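Side-chain contacts in endo-arabinase (Bacteroides thetaiotaomicron, PDB 5C0P), which probably hydrolyses glycosidic bonds within arabinan, as an endo-arabinase of glycoside hydrolase family 43: residues H277-N280 with S281-H285; F17-V21 with S22-L26. One frame throughout, in Å; residues are numbered along the deposited sequence.

How the interactions relate
Following the chain from the N terminus, interaction 2 comes first. It closes a short 3-10 turn just after strand 19-20, an outermost strand of the first sheet. Interaction 1 lies near the C-terminal end. It closes the hairpin loop between strands 272-278 and 285-290 of the last sheet. The two are in series, neither nested nor crossed, yet they meet in space with centres about 14 Å apart. The backbone O of Glu284 probably accepts a hydrogen bond from Leu26 N, and His285 packs on Leu24. The stretch leaving the turn of interaction 2 therefore runs beside the hairpin of interaction 1. This brings together the first and last sheets of the five-bladed propeller expected of the family.

Interaction 1. Residues H277-N280 with S281-H285; sequences HAPN and SQTEH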
loop_
_atom_site.group_PDB
_atom_site.type_symbol
_atom_site.label_atom_id
_atom_site.label_comp_id
_atom_site.label_asym_id
_atom_site.label_seq_id
_atom_site.Cartn_x
_atom_site.Cartn_y
_atom_site.Cartn_z
ATOM N N HIS A 277 -9.796 3.575 1.739
ATOM C CA HIS A 277 -10.504 4.828 1.999
ATOM C C HIS A 277 -11.623 5.034 1.000
ATOM O O HIS A 277 -11.544 4.560 -0.130
ATOM C CB HIS A 277 -9.561 6.042 2.005
ATOM C CG HIS A 277 -9.088 6.448 0.641
ATOM N ND1 HIS A 277 -7.830 6.148 0.173
ATOM C CD2 HIS A 277 -9.715 7.111 -0.362
ATOM C CE1 HIS A 277 -7.692 6.617 -1.056
ATOM N NE2 HIS A 277 -8.831 7.201 -1.405
ATOM N N ALA A 278 -12.670 5.733 1.423
ATOM C CA ALA A 278 -13.749 6.135 0.527
ATOM C C ALA A 278 -14.388 7.388 1.096
ATOM O O ALA A 278 -14.314 7.627 2.296
ATOM C CB ALA A 278 -14.785 5.024 0.410
ATOM N N PRO A 279 -14.981 8.231 0.237
ATOM C CA PRO A 279 -14.842 8.261 -1.216
ATOM C C PRO A 279 -13.443 8.794 -1.511
ATOM O O PRO A 279 -12.603 8.833 -0.599
ATOM C CB PRO A 279 -15.908 9.276 -1.642
ATOM C CG PRO A 279 -15.979 10.217 -0.500
ATOM C CD PRO A 279 -15.757 9.377 0.736
ATOM N N ASN A 280 -13.185 9.209 -2.745
ATOM C CA ASN A 280 -11.810 9.510 -3.134
ATOM C C ASN A 280 -11.465 10.999 -3.112
ATOM O O ASN A 280 -10.383 11.402 -3.531
ATOM C CB ASN A 280 -11.492 8.896 -4.498
ATOM C CG ASN A 280 -10.003 8.878 -4.793
ATOM O OD1 ASN A 280 -9.189 8.527 -3.927
ATOM N ND2 ASN A 280 -9.633 9.280 -6.010
ATOM N N SER A 281 -12.388 11.815 -2.620
ATOM C CA SER A 281 -12.135 13.247 -2.503
ATOM C C SER A 281 -12.983 13.849 -1.397
ATOM O O SER A 281 -14.011 13.282 -1.018
ATOM C CB SER A 281 -12.427 13.957 -3.831
ATOM O OG SER A 281 -13.776 13.772 -4.218
ATOM N N GLN A 282 -12.534 15.000 -0.889
ATOM C CA GLN A 282 -13.273 15.828 0.069
ATOM C C GLN A 282 -13.404 15.232 1.464
ATOM O O GLN A 282 -13.071 15.890 2.449
ATOM C CB GLN A 282 -14.654 16.225 -0.466
ATOM C CG GLN A 282 -14.602 17.065 -1.724
ATOM N N THR A 283 -13.901 14.002 1.551
ATOM C CA THR A 283 -14.218 13.409 2.846
ATOM C C THR A 283 -13.673 11.999 3.013
ATOM O O THR A 283 -14.295 11.183 3.706
ATOM C CB THR A 283 -15.736 13.334 3.064
ATOM O OG1 THR A 283 -16.332 12.626 1.970
ATOM C CG2 THR A 283 -16.344 14.735 3.154
ATOM N N GLU A 284 -12.523 11.714 2.399
ATOM C CA GLU A 284 -11.929 10.375 2.468
ATOM C C GLU A 284 -11.803 9.902 3.912
ATOM O O GLU A 284 -11.275 10.616 4.767
ATOM C CB GLU A 284 -10.533 10.352 1.837
ATOM C CG GLU A 284 -10.453 10.917 0.419
ATOM C CD GLU A 284 -9.958 12.351 0.397
ATOM O OE1 GLU A 284 -10.507 13.187 1.136
ATOM O OE2 GLU A 284 -9.002 12.635 -0.347
ATOM N N HIS A 285 -12.266 8.687 4.176
ATOM C CA HIS A 285 -12.200 8.121 5.520
ATOM C C HIS A 285 -11.998 6.615 5.415
ATOM O O HIS A 285 -12.329 6.003 4.389
ATOM C CB HIS A 285 -13.492 8.427 6.282
ATOM C CG HIS A 285 -14.727 7.943 5.587
ATOM N ND1 HIS A 285 -15.476 8.753 4.763
ATOM C CD2 HIS A 285 -15.326 6.732 5.582
ATOM C CE1 HIS A 285 -16.497 8.061 4.283
ATOM N NE2 HIS A 285 -16.427 6.830 4.759
#
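Ala278 and His285 form an antiparallel hydrogen-bonded pair. Ala278 N reaches His285 O at 3.0 Å, and His285 N donates back to Ala278 O from well above the carbonyl plane. Two side-chain bonds flank this pair. His277 NE2 donates to Asn280 OD1 at 2.9 Å, almost straight at 174°, in both the ring plane and the carbonyl plane. That oxygen also accepts from Arg27 NH2, so it takes two hydrogen bonds. Arg27 holds Glu284 as well, through a salt bridge to OE2. His285 ND1 donates to Thr283 O, close to the direction of the carbonyl bond. With CG placed between the backbone N and the carbonyl carbon (chi1 56°), the His285 ring turns back over the hairpin, and Ala278 O lies over one of its faces. The loop joins strands 272-278 and 285-290 of the last sheet in the five-bladed propeller expected of family 43. His277 lies close to His261, a ligand of the bound magnesium ion. The bend in the loop includes a cis peptide bond before Pro279. Here Glu284 CG packs 3.2 Å from Pro279 O, a buried oxygen that has no hydrogen-bond partner in the model. The Glu284 chain is kinked about its CB-CG bond (chi2 99°). At the exposed Thr283, OG1 lies against the Pro279 ring, 3.5 Å from CG. His277 CD2 lies alongside Glu284 CG at 4.0 Å.

Interaction 2. Residues F17-V21 with S22-L26; sequences FTIPV and SSLRL
Ser23 folds back on Pro20 and grips its carbonyl oxygen twice. Ser23 OG donates to Pro20 O at 2.8 Å, in the carbonyl plane. Ser23 N donates to the same oxygen from above that plane. This backbone bond and that from Leu24 N to Val21 O, at 3.2 Å, are the i to i+3 bonds of a short 3-10 turn; the Ser23 hydroxyl adds a side-chain bond. The turn follows strand 19-20, an edge strand of the first sheet, where Thr18 and Ile19 form a classic beta bulge opposite Trp61. The apolar side is the more closely packed, around the buried Leu24. Ile19 CG2, anti to the backbone N, meets Leu24 CD2 at 3.7 Å, the two side chains crossing at about a right angle. Val21 is the looser neighbour, its CG2 4.2 Å from the other branch, Leu24 CD1. Leu24 also touches Trp61, Leu42, Tyr53 and Pro286. Cutting Leu24 back to an alanine would probably cost Ile19 CG2 and Val21 CG2 their contacts with its methyl groups and open a gap beside Trp61. The solvent side is looser. Pro20, Ser22 and Ser23 are exposed there, and Ser22 OG only brushes Pro20 CB at 3.8 Å. Ser23 OG lies 3.6 Å from Pro20 CD. The exposed Arg25 curls back over the end of the turn. Its NH2 donates to Leu24 O and also to Ser22 O, the latter at 2.9 Å and 170°, with Ser22 O in the guanidinium plane.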
loop_
_atom_site.group_PDB
_atom_site.type_symbol
_atom_site.label_atom_id
_atom_site.label_comp_id
_atom_site.label_asym_id
_atom_site.label_seq_id
_atom_site.Cartn_x
_atom_site.Cartn_y
_atom_site.Cartn_z
ATOM N N PHE A 17 -9.024 5.976 24.573
ATOM C CA PHE A 17 -9.125 5.943 23.126
ATOM C C PHE A 17 -10.421 6.646 22.770
ATOM O O PHE A 17 -11.498 6.058 22.852
ATOM C CB PHE A 17 -9.149 4.493 22.640
ATOM C CG PHE A 17 -7.884 3.728 22.938
ATOM C CD1 PHE A 17 -6.981 3.447 21.931
ATOM C CD2 PHE A 17 -7.599 3.291 24.227
ATOM C CE1 PHE A 17 -5.818 2.739 22.194
ATOM C CE2 PHE A 17 -6.436 2.594 24.497
ATOM C CZ PHE A 17 -5.545 2.318 23.482
ATOM N N THR A 18 -10.313 7.912 22.388
ATOM C CA THR A 18 -11.489 8.778 22.288
ATOM C C THR A 18 -11.861 9.193 20.867
ATOM O O THR A 18 -12.854 9.896 20.668
ATOM C CB THR A 18 -11.313 10.054 23.133
ATOM O OG1 THR A 18 -10.214 10.818 22.624
ATOM C CG2 THR A 18 -11.048 9.699 24.590
ATOM N N ILE A 19 -11.068 8.769 19.891
ATOM C CA ILE A 19 -11.290 9.152 18.500
ATOM C C ILE A 19 -12.079 8.065 17.780
ATOM O O ILE A 19 -11.554 6.975 17.537
ATOM C CB ILE A 19 -9.961 9.373 17.768
ATOM C CG1 ILE A 19 -9.141 10.455 18.474
ATOM C CG2 ILE A 19 -10.206 9.770 16.320
ATOM C CD1 ILE A 19 -7.680 10.480 18.058
ATOM N N PRO A 20 -13.341 8.355 17.431
ATOM C CA PRO A 20 -14.131 7.315 16.760
ATOM C C PRO A 20 -13.612 7.059 15.351
ATOM O O PRO A 20 -13.218 8.009 14.664
ATOM C CB PRO A 20 -15.539 7.930 16.691
ATOM C CG PRO A 20 -15.522 9.099 17.641
ATOM C CD PRO A 20 -14.118 9.585 17.666
ATOM N N VAL A 21 -13.617 5.800 14.916
ATOM C CA VAL A 21 -13.142 5.465 13.573
ATOM C C VAL A 21 -13.909 6.254 12.493
ATOM O O VAL A 21 -13.332 6.635 11.474
ATOM C CB VAL A 21 -13.177 3.927 13.327
ATOM C CG1 VAL A 21 -14.612 3.386 13.387
ATOM C CG2 VAL A 21 -12.481 3.557 12.015
ATOM N N SER A 22 -15.180 6.547 12.749
ATOM C CA SER A 22 -16.005 7.277 11.785
ATOM C C SER A 22 -15.530 8.724 11.585
ATOM O O SER A 22 -15.867 9.362 10.583
ATOM C CB SER A 22 -17.473 7.252 12.209
ATOM O OG SER A 22 -17.643 7.856 13.478
ATOM N N SER A 23 -14.735 9.232 12.526
ATOM C CA SER A 23 -14.287 10.623 12.469
ATOM C C SER A 23 -12.941 10.777 11.759
ATOM O O SER A 23 -12.501 11.897 11.483
ATOM C CB SER A 23 -14.191 11.211 13.879
ATOM O OG SER A 23 -12.977 10.808 14.490
ATOM N N LEU A 24 -12.283 9.658 11.471
ATOM C CA LEU A 24 -10.977 9.706 10.829
ATOM C C LEU A 24 -11.109 10.215 9.399
ATOM O O LEU A 24 -12.016 9.819 8.672
ATOM C CB LEU A 24 -10.317 8.325 10.828
ATOM C CG LEU A 24 -10.001 7.755 12.213
ATOM C CD1 LEU A 24 -9.380 6.370 12.093
ATOM C CD2 LEU A 24 -9.075 8.693 12.969
ATOM N N ARG A 25 -10.218 11.125 9.018
ATOM C CA ARG A 25 -10.157 11.665 7.666
ATOM C C ARG A 25 -8.734 11.492 7.152
ATOM O O ARG A 25 -7.818 12.205 7.560
ATOM C CB ARG A 25 -10.564 13.142 7.663
ATOM C CG ARG A 25 -12.013 13.372 8.035
ATOM C CD ARG A 25 -12.950 12.776 6.992
ATOM N NE ARG A 25 -14.355 12.988 7.336
ATOM C CZ ARG A 25 -15.067 12.182 8.120
ATOM N NH1 ARG A 25 -16.340 12.461 8.370
ATOM N NH2 ARG A 25 -14.519 11.094 8.659
ATOM N N LEU A 26 -8.549 10.517 6.264
ATOM C CA LEU A 26 -7.231 10.177 5.757
ATOM C C LEU A 26 -7.396 9.280 4.539
ATOM O O LEU A 26 -8.478 8.734 4.300
ATOM C CB LEU A 26 -6.386 9.490 6.841
ATOM C CG LEU A 26 -7.056 8.369 7.656
ATOM C CD1 LEU A 26 -6.935 7.023 6.956
ATOM C CD2 LEU A 26 -6.474 8.288 9.073
#